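Local coordinates for oligoribonuclease (Colwellia psychrerythraea, PDB 6A4D), which hydrolyses very short RNA oligonucleotides, probably as a 3'-to-5' exoribonuclease of the DEDD group with an RNase H-like fold, at residues E17-G20 with D26-L29; F118-K121 with F126-H129; E153-T158 with I171-V176. The protein carries 1 engineered substitution. All blocks are in the same frame, centred on the assembly; numbering follows the deposited sequence.

Contact 1: E17-G20 with D26-L29. With 9RC (5'-O-[(S)-hydroxy(4-nitrophenoxy)phosphoryl]thymidine), chain D.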
ATOM      1  N   GLU A  17     -13.904  -0.824   8.433  1.00 40.46           N
ATOM      2  CA  GLU A  17     -14.231  -2.211   8.745  1.00 37.62           C
ATOM      3  C   GLU A  17     -14.989  -2.727   7.537  1.00 36.73           C
ATOM      4  O   GLU A  17     -15.703  -1.956   6.866  1.00 35.90           O
ATOM      5  CB  GLU A  17     -15.036  -2.318  10.034  1.00 43.14           C
ATOM      6  CG  GLU A  17     -14.382  -1.745  11.301  1.00 47.19           C
ATOM      7  CD  GLU A  17     -12.916  -2.126  11.444  1.00 54.61           C
ATOM      8  OE1 GLU A  17     -12.601  -3.327  11.306  1.00 53.13           O
ATOM      9  OE2 GLU A  17     -12.063  -1.220  11.634  1.00 63.48           O
ATOM     10  N   MET A  18     -14.788  -4.006   7.240  1.00 35.84           N
ATOM     11  CA  MET A  18     -15.424  -4.666   6.119  1.00 41.12           C
ATOM     12  C   MET A  18     -16.010  -6.029   6.584  1.00 44.69           C
ATOM     13  O   MET A  18     -15.893  -6.402   7.743  1.00 43.30           O
ATOM     14  CB  MET A  18     -14.380  -4.889   5.058  1.00 40.75           C
ATOM     15  CG  MET A  18     -13.621  -3.656   4.648  1.00 43.48           C
ATOM     16  SD  MET A  18     -12.180  -3.231   5.667  1.00 41.16           S
ATOM     17  CE  MET A  18     -11.025  -2.778   4.390  1.00 42.90           C
ATOM     18  N   THR A  19     -16.601  -6.775   5.663  1.00 39.84           N
ATOM     19  CA  THR A  19     -17.204  -8.094   5.958  1.00 44.45           C
ATOM     20  C   THR A  19     -16.227  -9.184   5.669  1.00 39.75           C
ATOM     21  O   THR A  19     -16.554 -10.368   5.792  1.00 48.14           O
ATOM     22  CB  THR A  19     -18.466  -8.397   5.082  1.00 41.73           C
ATOM     23  OG1 THR A  19     -18.167  -8.156   3.691  1.00 44.30           O
ATOM     24  CG2 THR A  19     -19.575  -7.544   5.499  1.00 44.36           C
ATOM     25  N   GLY A  20     -15.044  -8.815   5.230  1.00 41.32           N
ATOM     26  CA  GLY A  20     -13.984  -9.785   5.003  1.00 38.83           C
ATOM     27  C   GLY A  20     -12.837  -9.119   4.331  1.00 42.17           C
ATOM     28  O   GLY A  20     -12.832  -7.879   4.201  1.00 40.15           O
ATOM     29  N   ASP A  26     -16.691  -8.887  -0.607  1.00 42.72           N
ATOM     30  CA  ASP A  26     -16.964  -8.132   0.633  1.00 40.49           C
ATOM     31  C   ASP A  26     -17.210  -6.651   0.441  1.00 36.56           C
ATOM     32  O   ASP A  26     -16.751  -6.061  -0.492  1.00 38.73           O
ATOM     33  CB  ASP A  26     -15.786  -8.320   1.623  1.00 46.36           C
ATOM     34  CG  ASP A  26     -15.584  -9.766   1.987  1.00 49.56           C
ATOM     35  OD1 ASP A  26     -16.623 -10.455   2.148  1.00 58.55           O
ATOM     36  OD2 ASP A  26     -14.429 -10.244   2.034  1.00 49.05           O
ATOM     37  N   VAL A  27     -17.902  -6.081   1.407  1.00 36.70           N
ATOM     38  CA  VAL A  27     -18.437  -4.727   1.389  1.00 37.49           C
ATOM     39  C   VAL A  27     -18.011  -4.004   2.657  1.00 36.99           C
ATOM     40  O   VAL A  27     -17.538  -4.625   3.610  1.00 37.12           O
ATOM     41  CB  VAL A  27     -19.996  -4.709   1.329  1.00 35.46           C
ATOM     42  CG1 VAL A  27     -20.464  -5.284   0.027  1.00 35.06           C
ATOM     43  CG2 VAL A  27     -20.634  -5.454   2.475  1.00 36.24           C
ATOM     44  N   ILE A  28     -18.185  -2.689   2.655  1.00 35.27           N
ATOM     45  CA  ILE A  28     -17.711  -1.851   3.743  1.00 34.65           C
ATOM     46  C   ILE A  28     -18.769  -1.714   4.827  1.00 37.63           C
ATOM     47  O   ILE A  28     -19.942  -1.383   4.523  1.00 38.63           O
ATOM     48  CB  ILE A  28     -17.363  -0.442   3.234  1.00 32.61           C
ATOM     49  CG1 ILE A  28     -16.280  -0.530   2.188  1.00 29.61           C
ATOM     50  CG2 ILE A  28     -16.967   0.454   4.400  1.00 33.23           C
ATOM     51  CD1 ILE A  28     -16.104   0.790   1.490  1.00 33.49           C
ATOM     52  N   LEU A  29     -18.351  -1.914   6.082  1.00 35.96           N
ATOM     53  CA  LEU A  29     -19.257  -1.728   7.240  1.00 39.59           C
ATOM     54  C   LEU A  29     -19.128  -0.409   7.987  1.00 39.02           C
ATOM     55  O   LEU A  29     -20.108   0.079   8.554  1.00 35.49           O
ATOM     56  CB  LEU A  29     -19.097  -2.897   8.211  1.00 40.74           C
ATOM     57  CG  LEU A  29     -19.505  -4.230   7.590  1.00 43.94           C
ATOM     58  CD1 LEU A  29     -19.296  -5.329   8.600  1.00 45.31           C
ATOM     59  CD2 LEU A  29     -20.958  -4.180   7.115  1.00 43.19           C
TER
HETATM   60  OAJ 9RC D 202     -12.075 -10.765   7.954  1.00 58.94           O
HETATM   61  CAE 9RC D 202     -11.080 -10.445   8.603  1.00 71.68           C
HETATM   62  NAI 9RC D 202     -10.394 -11.434   9.317  1.00 77.77           N
HETATM   63  CAL 9RC D 202      -9.271 -11.132  10.064  1.00 76.95           C
HETATM   64  OAS 9RC D 202      -8.730 -12.031  10.697  1.00 98.47           O
HETATM   65  CAT 9RC D 202      -8.791  -9.832  10.104  1.00 73.85           C
HETATM   66  CAU 9RC D 202      -7.651  -9.518  10.865  1.00 70.48           C
HETATM   67  CAF 9RC D 202      -9.471  -8.872   9.372  1.00 65.29           C
HETATM   68  NAB 9RC D 202     -10.625  -9.178   8.611  1.00 66.38           N
HETATM   69  CAA 9RC D 202     -11.362  -8.126   7.819  1.00 57.33           C
HETATM   70  OAC 9RC D 202     -10.532  -6.973   7.646  1.00 56.91           O
HETATM   71  CAD 9RC D 202     -12.608  -7.622   8.515  1.00 53.09           C
HETATM   72  CAH 9RC D 202     -12.113  -6.380   9.193  1.00 50.63           C
HETATM   73  OAK 9RC D 202     -13.124  -5.410   9.384  1.00 46.11           O
HETATM   74  CAG 9RC D 202     -11.187  -5.833   8.196  1.00 56.52           C
HETATM   75  CAR 9RC D 202     -10.206  -4.800   8.864  1.00 66.67           C
HETATM   76  OAQ 9RC D 202      -9.279  -5.385   9.844  1.00 74.46           O
HETATM   77  PAP 9RC D 202      -9.139  -4.792  11.392  1.00 83.43           P
HETATM   78  OAO 9RC D 202      -8.537  -3.421  11.422  1.00 94.50           O
HETATM   79  OAN 9RC D 202     -10.650  -4.819  11.902  1.00 79.32           O
HETATM   80  OAM 9RC D 202      -8.413  -5.838  12.370  1.00 92.12           O
HETATM   81  CAV 9RC D 202      -7.154  -5.795  12.903  1.00108.86           C
HETATM   82  CAW 9RC D 202      -6.640  -7.044  13.266  1.00114.20           C
HETATM   83  CAY 9RC D 202      -5.378  -7.154  13.830  1.00119.08           C
HETATM   84  CBA 9RC D 202      -4.613  -6.001  14.030  1.00120.80           C
HETATM   85  NBB 9RC D 202      -3.410  -6.148  14.579  1.00115.89           N
HETATM   86  OBD 9RC D 202      -2.202  -6.143  13.710  1.00 81.96           O
HETATM   87  OBC 9RC D 202      -3.351  -6.376  16.064  1.00129.62           O
HETATM   88  CAZ 9RC D 202      -5.114  -4.732  13.679  1.00118.00           C
HETATM   89  CAX 9RC D 202      -6.388  -4.623  13.115  1.00111.01           C

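Contact 2: F118-K121 with F126-H129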
ATOM      1  N   PHE A 118     -10.925  -1.351  -1.115  1.00 33.95           N
ATOM      2  CA  PHE A 118     -12.349  -1.246  -0.962  1.00 34.62           C
ATOM      3  C   PHE A 118     -12.746   0.198  -1.325  1.00 40.63           C
ATOM      4  O   PHE A 118     -13.817   0.421  -1.887  1.00 33.11           O
ATOM      5  CB  PHE A 118     -12.785  -1.527   0.472  1.00 36.93           C
ATOM      6  CG  PHE A 118     -12.778  -2.974   0.845  1.00 37.95           C
ATOM      7  CD1 PHE A 118     -11.575  -3.634   1.154  1.00 40.39           C
ATOM      8  CD2 PHE A 118     -13.969  -3.680   0.966  1.00 40.74           C
ATOM      9  CE1 PHE A 118     -11.572  -4.992   1.506  1.00 44.50           C
ATOM     10  CE2 PHE A 118     -13.977  -5.040   1.342  1.00 40.69           C
ATOM     11  CZ  PHE A 118     -12.776  -5.686   1.621  1.00 38.68           C
ATOM     12  N   ILE A 119     -11.911   1.192  -0.947  1.00 40.12           N
ATOM     13  CA  ILE A 119     -12.247   2.591  -1.233  1.00 37.77           C
ATOM     14  C   ILE A 119     -12.321   2.750  -2.751  1.00 36.27           C
ATOM     15  O   ILE A 119     -13.264   3.347  -3.285  1.00 38.53           O
ATOM     16  CB  ILE A 119     -11.220   3.579  -0.653  1.00 39.63           C
ATOM     17  CG1 ILE A 119     -11.235   3.561   0.874  1.00 40.66           C
ATOM     18  CG2 ILE A 119     -11.457   5.006  -1.160  1.00 40.28           C
ATOM     19  CD1 ILE A 119     -12.289   4.377   1.522  1.00 45.52           C
ATOM     20  N   ASN A 120     -11.335   2.192  -3.434  1.00 32.34           N
ATOM     21  CA  ASN A 120     -11.270   2.267  -4.871  1.00 36.90           C
ATOM     22  C   ASN A 120     -12.484   1.606  -5.528  1.00 37.82           C
ATOM     23  O   ASN A 120     -13.083   2.214  -6.357  1.00 42.63           O
ATOM     24  CB  ASN A 120      -9.967   1.661  -5.430  1.00 36.99           C
ATOM     25  CG  ASN A 120     -10.027   1.398  -6.941  1.00 43.10           C
ATOM     26  OD1 ASN A 120     -10.716   0.470  -7.405  1.00 47.53           O
ATOM     27  ND2 ASN A 120      -9.318   2.201  -7.704  1.00 43.90           N
ATOM     28  N   LYS A 121     -12.821   0.369  -5.189  1.00 41.87           N
ATOM     29  CA  LYS A 121     -14.079  -0.260  -5.729  1.00 40.55           C
ATOM     30  C   LYS A 121     -15.379   0.483  -5.427  1.00 39.96           C
ATOM     31  O   LYS A 121     -16.151   0.765  -6.327  1.00 50.30           O
ATOM     32  CB  LYS A 121     -14.221  -1.682  -5.231  1.00 38.45           C
ATOM     33  CG  LYS A 121     -15.306  -2.460  -5.929  1.00 43.57           C
ATOM     34  CD  LYS A 121     -15.196  -3.940  -5.644  1.00 45.60           C
ATOM     35  CE  LYS A 121     -16.471  -4.641  -6.088  1.00 56.76           C
ATOM     36  NZ  LYS A 121     -16.370  -6.128  -6.021  1.00 65.60           N
ATOM     37  N   PHE A 126     -14.457   9.459  -3.480  1.00 39.53           N
ATOM     38  CA  PHE A 126     -13.630   9.756  -2.308  1.00 33.42           C
ATOM     39  C   PHE A 126     -12.152   9.436  -2.598  1.00 34.02           C
ATOM     40  O   PHE A 126     -11.279  10.255  -2.288  1.00 33.69           O
ATOM     41  CB  PHE A 126     -14.214   9.054  -1.131  1.00 33.47           C
ATOM     42  CG  PHE A 126     -13.493   9.269   0.134  1.00 34.46           C
ATOM     43  CD1 PHE A 126     -13.380  10.542   0.680  1.00 36.03           C
ATOM     44  CD2 PHE A 126     -12.935   8.203   0.801  1.00 34.96           C
ATOM     45  CE1 PHE A 126     -12.725  10.757   1.884  1.00 33.93           C
ATOM     46  CE2 PHE A 126     -12.285   8.403   2.015  1.00 37.97           C
ATOM     47  CZ  PHE A 126     -12.179   9.680   2.558  1.00 36.64           C
ATOM     48  N   GLU A 127     -11.865   8.333  -3.287  1.00 35.88           N
ATOM     49  CA  GLU A 127     -10.465   7.981  -3.591  1.00 35.87           C
ATOM     50  C   GLU A 127      -9.760   9.079  -4.394  1.00 36.47           C
ATOM     51  O   GLU A 127      -8.512   9.270  -4.275  1.00 31.53           O
ATOM     52  CB  GLU A 127     -10.304   6.643  -4.344  1.00 34.30           C
ATOM     53  CG  GLU A 127      -8.920   6.033  -4.103  1.00 35.62           C
ATOM     54  CD  GLU A 127      -8.468   5.046  -5.151  1.00 39.85           C
ATOM     55  OE1 GLU A 127      -7.295   4.585  -5.033  1.00 36.51           O
ATOM     56  OE2 GLU A 127      -9.276   4.720  -6.072  1.00 44.09           O
ATOM     57  N   ASP A 128     -10.529   9.795  -5.226  1.00 38.35           N
ATOM     58  CA  ASP A 128      -9.919  10.792  -6.121  1.00 36.41           C
ATOM     59  C   ASP A 128      -9.398  12.003  -5.367  1.00 33.39           C
ATOM     60  O   ASP A 128      -8.599  12.745  -5.904  1.00 33.24           O
ATOM     61  CB  ASP A 128     -10.864  11.232  -7.225  1.00 42.54           C
ATOM     62  CG  ASP A 128     -11.218  10.087  -8.200  1.00 48.94           C
ATOM     63  OD1 ASP A 128     -10.366   9.184  -8.441  1.00 52.36           O
ATOM     64  OD2 ASP A 128     -12.341  10.121  -8.753  1.00 45.09           O
ATOM     65  N   HIS A 129      -9.830  12.213  -4.139  1.00 31.05           N
ATOM     66  CA  HIS A 129      -9.306  13.316  -3.374  1.00 33.53           C
ATOM     67  C   HIS A 129      -7.822  13.119  -2.910  1.00 34.73           C
ATOM     68  O   HIS A 129      -7.151  14.073  -2.576  1.00 34.03           O
ATOM     69  CB  HIS A 129     -10.192  13.646  -2.209  1.00 32.94           C
ATOM     70  CG  HIS A 129      -9.892  14.991  -1.634  1.00 43.19           C
ATOM     71  ND1 HIS A 129     -10.263  16.158  -2.263  1.00 44.60           N
ATOM     72  CD2 HIS A 129      -9.167  15.356  -0.539  1.00 45.15           C
ATOM     73  CE1 HIS A 129      -9.815  17.186  -1.555  1.00 55.44           C
ATOM     74  NE2 HIS A 129      -9.148  16.727  -0.505  1.00 47.15           N
TER

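Contact 3: E153-T158 with I171-V176. With 9RC (5'-O-[(S)-hydroxy(4-nitrophenoxy)phosphoryl]thymidine), chain C.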
ATOM      1  N   GLU A 153       8.617  -1.832  21.685  1.00 32.59           N
ATOM      2  CA  GLU A 153       8.147  -1.858  23.075  1.00 37.61           C
ATOM      3  C   GLU A 153       7.401  -0.625  23.431  1.00 35.13           C
ATOM      4  O   GLU A 153       6.543  -0.647  24.315  1.00 30.82           O
ATOM      5  CB  GLU A 153       9.296  -1.908  24.087  1.00 42.75           C
ATOM      6  CG  GLU A 153      10.035  -3.200  24.173  1.00 48.93           C
ATOM      7  CD  GLU A 153      10.878  -3.282  25.444  1.00 64.14           C
ATOM      8  OE1 GLU A 153      10.348  -3.151  26.580  1.00 71.99           O
ATOM      9  OE2 GLU A 153      12.093  -3.511  25.302  1.00 80.13           O
ATOM     10  N   SER A 154       7.791   0.473  22.809  1.00 38.26           N
ATOM     11  CA  SER A 154       7.140   1.745  23.027  1.00 38.47           C
ATOM     12  C   SER A 154       5.873   1.923  22.267  1.00 35.95           C
ATOM     13  O   SER A 154       5.091   2.797  22.624  1.00 36.37           O
ATOM     14  CB  SER A 154       8.100   2.896  22.739  1.00 35.89           C
ATOM     15  OG  SER A 154       9.192   2.719  23.585  1.00 38.39           O
ATOM     16  N   VAL A 155       5.655   1.136  21.224  1.00 37.78           N
ATOM     17  CA  VAL A 155       4.346   1.151  20.488  1.00 33.04           C
ATOM     18  C   VAL A 155       3.308   0.498  21.349  1.00 36.33           C
ATOM     19  O   VAL A 155       3.561  -0.565  21.884  1.00 34.80           O
ATOM     20  CB  VAL A 155       4.466   0.375  19.171  1.00 33.37           C
ATOM     21  CG1 VAL A 155       3.145   0.226  18.428  1.00 35.35           C
ATOM     22  CG2 VAL A 155       5.489   1.047  18.292  1.00 34.43           C
ATOM     23  N   VAL A 156       2.146   1.150  21.469  1.00 47.59           N
ATOM     24  CA  VAL A 156       0.986   0.709  22.237  1.00 47.73           C
ATOM     25  C   VAL A 156      -0.067   0.062  21.340  1.00 58.73           C
ATOM     26  O   VAL A 156      -0.632   0.701  20.434  1.00 64.00           O
ATOM     27  CB  VAL A 156       0.304   1.914  22.950  1.00 45.66           C
ATOM     28  CG1 VAL A 156      -0.908   1.470  23.792  1.00 41.52           C
ATOM     29  CG2 VAL A 156       1.317   2.652  23.830  1.00 47.87           C
ATOM     30  N   LYS A 157      -0.402  -1.180  21.654  1.00 66.29           N
ATOM     31  CA  LYS A 157      -1.302  -1.967  20.819  1.00 73.96           C
ATOM     32  C   LYS A 157      -2.794  -1.803  21.153  1.00 74.86           C
ATOM     33  O   LYS A 157      -3.505  -1.226  20.361  1.00 80.50           O
ATOM     34  CB  LYS A 157      -0.889  -3.438  20.829  1.00 79.67           C
ATOM     35  CG  LYS A 157      -0.182  -3.867  19.557  1.00 80.89           C
ATOM     36  CD  LYS A 157       0.295  -5.307  19.662  1.00 80.64           C
ATOM     37  CE  LYS A 157      -0.823  -6.314  19.454  1.00 78.73           C
ATOM     38  NZ  LYS A 157      -1.011  -6.606  18.006  1.00 79.85           N
ATOM     39  N   THR A 158      -3.279  -2.322  22.275  1.00 74.59           N
ATOM     40  CA  THR A 158      -4.690  -2.084  22.724  1.00 80.09           C
ATOM     41  C   THR A 158      -5.854  -2.571  21.774  1.00 79.82           C
ATOM     42  O   THR A 158      -5.617  -3.248  20.764  1.00 71.59           O
ATOM     43  CB  THR A 158      -4.893  -0.600  23.159  1.00 86.81           C
ATOM     44  OG1 THR A 158      -4.864   0.274  22.022  1.00 94.50           O
ATOM     45  CG2 THR A 158      -3.826  -0.160  24.167  1.00 87.37           C
ATOM     46  N   ILE A 171      -1.717   6.655  14.382  1.00 31.90           N
ATOM     47  CA  ILE A 171      -1.100   7.996  14.534  1.00 31.28           C
ATOM     48  C   ILE A 171      -0.119   7.925  15.658  1.00 34.04           C
ATOM     49  O   ILE A 171       1.058   8.342  15.520  1.00 25.67           O
ATOM     50  CB  ILE A 171      -2.177   9.052  14.827  1.00 35.46           C
ATOM     51  CG1 ILE A 171      -3.083   9.205  13.583  1.00 33.14           C
ATOM     52  CG2 ILE A 171      -1.598  10.447  15.179  1.00 34.78           C
ATOM     53  CD1 ILE A 171      -4.185  10.212  13.741  1.00 35.77           C
ATOM     54  N   ALA A 172      -0.583   7.325  16.753  1.00 31.89           N
ATOM     55  CA  ALA A 172       0.264   7.225  17.917  1.00 33.96           C
ATOM     56  C   ALA A 172       1.451   6.359  17.612  1.00 31.75           C
ATOM     57  O   ALA A 172       2.536   6.679  18.047  1.00 35.50           O
ATOM     58  CB  ALA A 172      -0.517   6.719  19.129  1.00 37.84           C
ATOM     59  N   GLU A 173       1.264   5.274  16.867  1.00 29.57           N
ATOM     60  CA  GLU A 173       2.385   4.412  16.522  1.00 28.21           C
ATOM     61  C   GLU A 173       3.472   5.179  15.730  1.00 28.78           C
ATOM     62  O   GLU A 173       4.638   5.021  15.971  1.00 25.20           O
ATOM     63  CB  GLU A 173       1.939   3.173  15.743  1.00 30.10           C
ATOM     64  CG  GLU A 173       3.072   2.187  15.409  1.00 29.11           C
ATOM     65  CD  GLU A 173       2.595   1.019  14.520  1.00 34.58           C
ATOM     66  OE1 GLU A 173       1.364   0.896  14.294  1.00 32.99           O
ATOM     67  OE2 GLU A 173       3.458   0.238  14.023  1.00 30.03           O
ATOM     68  N   LEU A 174       3.051   6.008  14.800  1.00 27.91           N
ATOM     69  CA  LEU A 174       3.930   6.772  13.948  1.00 27.34           C
ATOM     70  C   LEU A 174       4.660   7.867  14.730  1.00 26.53           C
ATOM     71  O   LEU A 174       5.814   8.149  14.443  1.00 24.16           O
ATOM     72  CB  LEU A 174       3.181   7.349  12.741  1.00 26.53           C
ATOM     73  CG  LEU A 174       4.016   8.173  11.752  1.00 27.79           C
ATOM     74  CD1 LEU A 174       5.124   7.372  11.087  1.00 30.29           C
ATOM     75  CD2 LEU A 174       3.139   8.830  10.705  1.00 27.88           C
ATOM     76  N   LYS A 175       4.001   8.392  15.747  1.00 30.39           N
ATOM     77  CA  LYS A 175       4.576   9.398  16.666  1.00 34.55           C
ATOM     78  C   LYS A 175       5.721   8.780  17.445  1.00 29.60           C
ATOM     79  O   LYS A 175       6.793   9.328  17.592  1.00 32.85           O
ATOM     80  CB  LYS A 175       3.509   9.895  17.621  1.00 34.64           C
ATOM     81  CG  LYS A 175       2.676  11.038  17.155  1.00 44.11           C
ATOM     82  CD  LYS A 175       2.083  11.770  18.380  1.00 53.39           C
ATOM     83  CE  LYS A 175       1.324  13.072  18.027  1.00 59.41           C
ATOM     84  NZ  LYS A 175      -0.188  13.002  17.924  1.00 58.64           N
ATOM     85  N   VAL A 176       5.496   7.566  17.880  1.00 30.11           N
ATOM     86  CA  VAL A 176       6.539   6.811  18.489  1.00 28.02           C
ATOM     87  C   VAL A 176       7.717   6.663  17.553  1.00 29.44           C
ATOM     88  O   VAL A 176       8.878   6.937  17.968  1.00 28.65           O
ATOM     89  CB  VAL A 176       5.999   5.458  19.048  1.00 29.30           C
ATOM     90  CG1 VAL A 176       7.101   4.453  19.350  1.00 28.58           C
ATOM     91  CG2 VAL A 176       5.152   5.733  20.259  1.00 28.55           C
TER
HETATM   92  OAJ 9RC C 201      -5.178  -7.474   4.882  1.00 67.83           O
HETATM   93  CAE 9RC C 201      -4.971  -8.364   5.710  1.00 62.54           C
HETATM   94  NAI 9RC C 201      -4.731  -9.656   5.270  1.00 57.51           N
HETATM   95  CAL 9RC C 201      -4.486 -10.682   6.192  1.00 63.76           C
HETATM   96  OAS 9RC C 201      -4.281 -11.817   5.748  1.00 65.90           O
HETATM   97  CAT 9RC C 201      -4.465 -10.400   7.566  1.00 56.24           C
HETATM   98  CAU 9RC C 201      -4.207 -11.397   8.523  1.00 55.79           C
HETATM   99  CAF 9RC C 201      -4.720  -9.104   7.976  1.00 56.34           C
HETATM  100  NAB 9RC C 201      -4.971  -8.093   7.022  1.00 56.32           N
HETATM  101  CAA 9RC C 201      -5.261  -6.712   7.415  1.00 56.33           C
HETATM  102  OAC 9RC C 201      -4.116  -6.064   7.906  1.00 53.38           O
HETATM  103  CAD 9RC C 201      -6.225  -6.701   8.573  1.00 57.14           C
HETATM  104  CAH 9RC C 201      -6.104  -5.299   9.015  1.00 53.73           C
HETATM  105  OAK 9RC C 201      -7.065  -4.559   8.308  1.00 61.61           O
HETATM  106  CAG 9RC C 201      -4.697  -4.929   8.574  1.00 49.09           C
HETATM  107  CAR 9RC C 201      -3.871  -4.721   9.800  1.00 42.21           C
HETATM  108  OAQ 9RC C 201      -2.536  -4.563   9.343  1.00 39.71           O
HETATM  109  PAP 9RC C 201      -1.389  -4.365  10.409  1.00 34.48           P
HETATM  110  OAO 9RC C 201      -0.109  -3.981   9.520  1.00 38.25           O
HETATM  111  OAN 9RC C 201      -1.120  -5.706  10.976  1.00 41.36           O
HETATM  112  OAM 9RC C 201      -2.065  -3.290  11.321  1.00 43.76           O
HETATM  113  CAV 9RC C 201      -1.847  -2.564  12.486  1.00 69.60           C
HETATM  114  CAW 9RC C 201      -2.842  -1.607  12.905  1.00 77.86           C
HETATM  115  CAY 9RC C 201      -2.643  -0.787  14.074  1.00 88.39           C
HETATM  116  CBA 9RC C 201      -1.457  -0.929  14.861  1.00 91.46           C
HETATM  117  NBB 9RC C 201      -1.115  -0.217  16.001  1.00 95.04           N
HETATM  118  OBD 9RC C 201      -0.488  -0.932  17.325  1.00 75.75           O
HETATM  119  OBC 9RC C 201      -1.180   1.158  15.962  1.00106.14           O
HETATM  120  CAZ 9RC C 201      -0.532  -1.878  14.414  1.00 78.30           C
HETATM  121  CAX 9RC C 201      -0.683  -2.687  13.264  1.00 60.27           C

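Contact 1: E17-G20 with D26-L29
Thr19 and Val27 hold each other twice. The Thr19 amide N donates to Val27 O, while Val27 N returns a straight bond (165°) to Thr19 OG1 at 3.1 Å. The hydroxyl reaches that amide because it stands between the backbone N and the carbonyl carbon (chi1 50°). Threonine suits the place since its other branch is apolar: CG2 lies 3.8 Å from Val27 CG2 and also meets CD1 of Leu29, whose side chain runs across that of Thr19 at about a right angle.

The carboxylate of Asp26 lies against the backbone of Gly20, OD2 being 3.0 Å from Gly20 CA, where any side chain would collide with it. OD2 takes its main bond from the amide of Glu22, in the turn between the segments.

One step into the strands, Leu29 N donates to Glu17 O at 2.8 Å. Met18 and Ile28 form a non-hydrogen-bonded antiparallel pair, their apolar side chains on the face covered by Phe118 of helix 112-122. Glu17 is bent at chi2 (-44°) and carries its carboxylate away from the hairpin to the ligand. There the sugar 3'-hydroxyl OAK donates to Glu17 OE1 at 2.9 Å and accepts from Met18 N at 3.1 Å.

This is the end of the first beta hairpin of an RNase H-like exonuclease; Glu17, close to Asp15 on the same strand, matches the Asp-x-Glu pattern of the DEDD active site.

Contact 2: F118-K121 with F126-H129
Ile119 and Phe126 supply the apolar side of this contact. The tip of the isoleucine, CD1, comes up to the edge of the phenyl ring and lies near its plane, 3.9 Å from Phe126 CD2, so the ring is met at its rim. The other branch, CG2, stands anti to the backbone N and rests on the aliphatic start of Glu127, 3.8 Å from Glu127 CB. A beta-branched residue suits this position because its two arms reach two consecutive residues of the short helix. Below them is the sheet: Ile119 packs on Leu16 and Phe126 on Leu14, both of strand 11-18, and Phe126 also meets Phe130 edge-to-face.

Helices 112-122 and 124-127 together form the connection between the parallel strands 107-109 and 134-136, a beta-alpha-beta crossover of the RNase H-like fold. The contact closes the tight bend between them, and its nearest backbones, at Asn120 and Glu127, come to 5.9 Å between CA atoms.

The polar interactions lie on the outer side, away from the sheet. Glu127 is extended beyond CG (chi2 -158°), which carries its carboxylate across to the asparagine. Asn120 ND2 donates to Glu127 OE2 at 3.0 Å, but the bond is weak, bent to 134° at the hydrogen, and the amide and carboxylate planes stand 76° apart. Each group has a further partner: Glu127 OE1 makes a salt bridge with Arg116 NE, one helical turn before Asn120, and Asn120 ND2 also donates to Glu22 of the second subunit. Asparagine, a short donor, can thus serve the intramolecular bend and the subunit interface at once.

Contact 3: E153-T158 with I171-V176
Val155 turns CG1 anti to its own amide nitrogen (chi1 174°), which sets that methyl against Glu173, while CG2 faces Val176. Glu173 leaves its helix in the same sense (chi1 -177°) and stays extended at chi2, so that its CG lies 3.6 Å from Val155 CG1 and its carboxylate continues past the valine towards the ligand. The two side chains cross obliquely, methyl on methylene. Val176, one turn further along helix 163-180, places CG1 3.9 Å from Val155 CG2 and at the same distance from Ser154 CB. A branched valine on each side suits the place, since its methyls can touch more than one neighbour: those of Val155 meet both Glu173 and Val176.

Beyond the methylenes the nitrophenyl end of the bound 9RC enters: its nitro oxygen OBC is 3.1 Å from Glu173 OE1, and OBD is 3.5 Å from Val156 O. The carboxylate is held in place by other residues, OE2 by Lys141 and Tyr177 and OE1 by Asn110. Were Glu173 replaced by an alanine, Lys141 would probably lose this charge partner and Val155 CG1 the methylene it rests on.

Loop and helix thus meet through van der Waals packing alone, whereas the polar bonds of Glu173 go to Lys141, Tyr177 and Asn110, outside the loop. Its charge is probably balanced largely by Lys141, which would make the approach of the partly negative nitro oxygens less costly.

From the N terminus the three contacts follow in series, none enclosing or crossing another. Contact 1 closes the turn of the first hairpin, joining strands 11-18 and 28-36. Contact 2 closes the bend from helix 112-122 to helix 124-127, within the crossover between strands 107-109 and 134-136. Contact 3 spans a longer excursion, laying the loop after helix 137-147 on helix 163-180. Contacts 1 and 2 touch, the Phe118 ring of one lying against Met18, Gly20 and Asp26 of the other. Contact 3 is on the opposite side of the chain's centre, its own centre about 25 Å from that of contact 1, and both border ligand pockets.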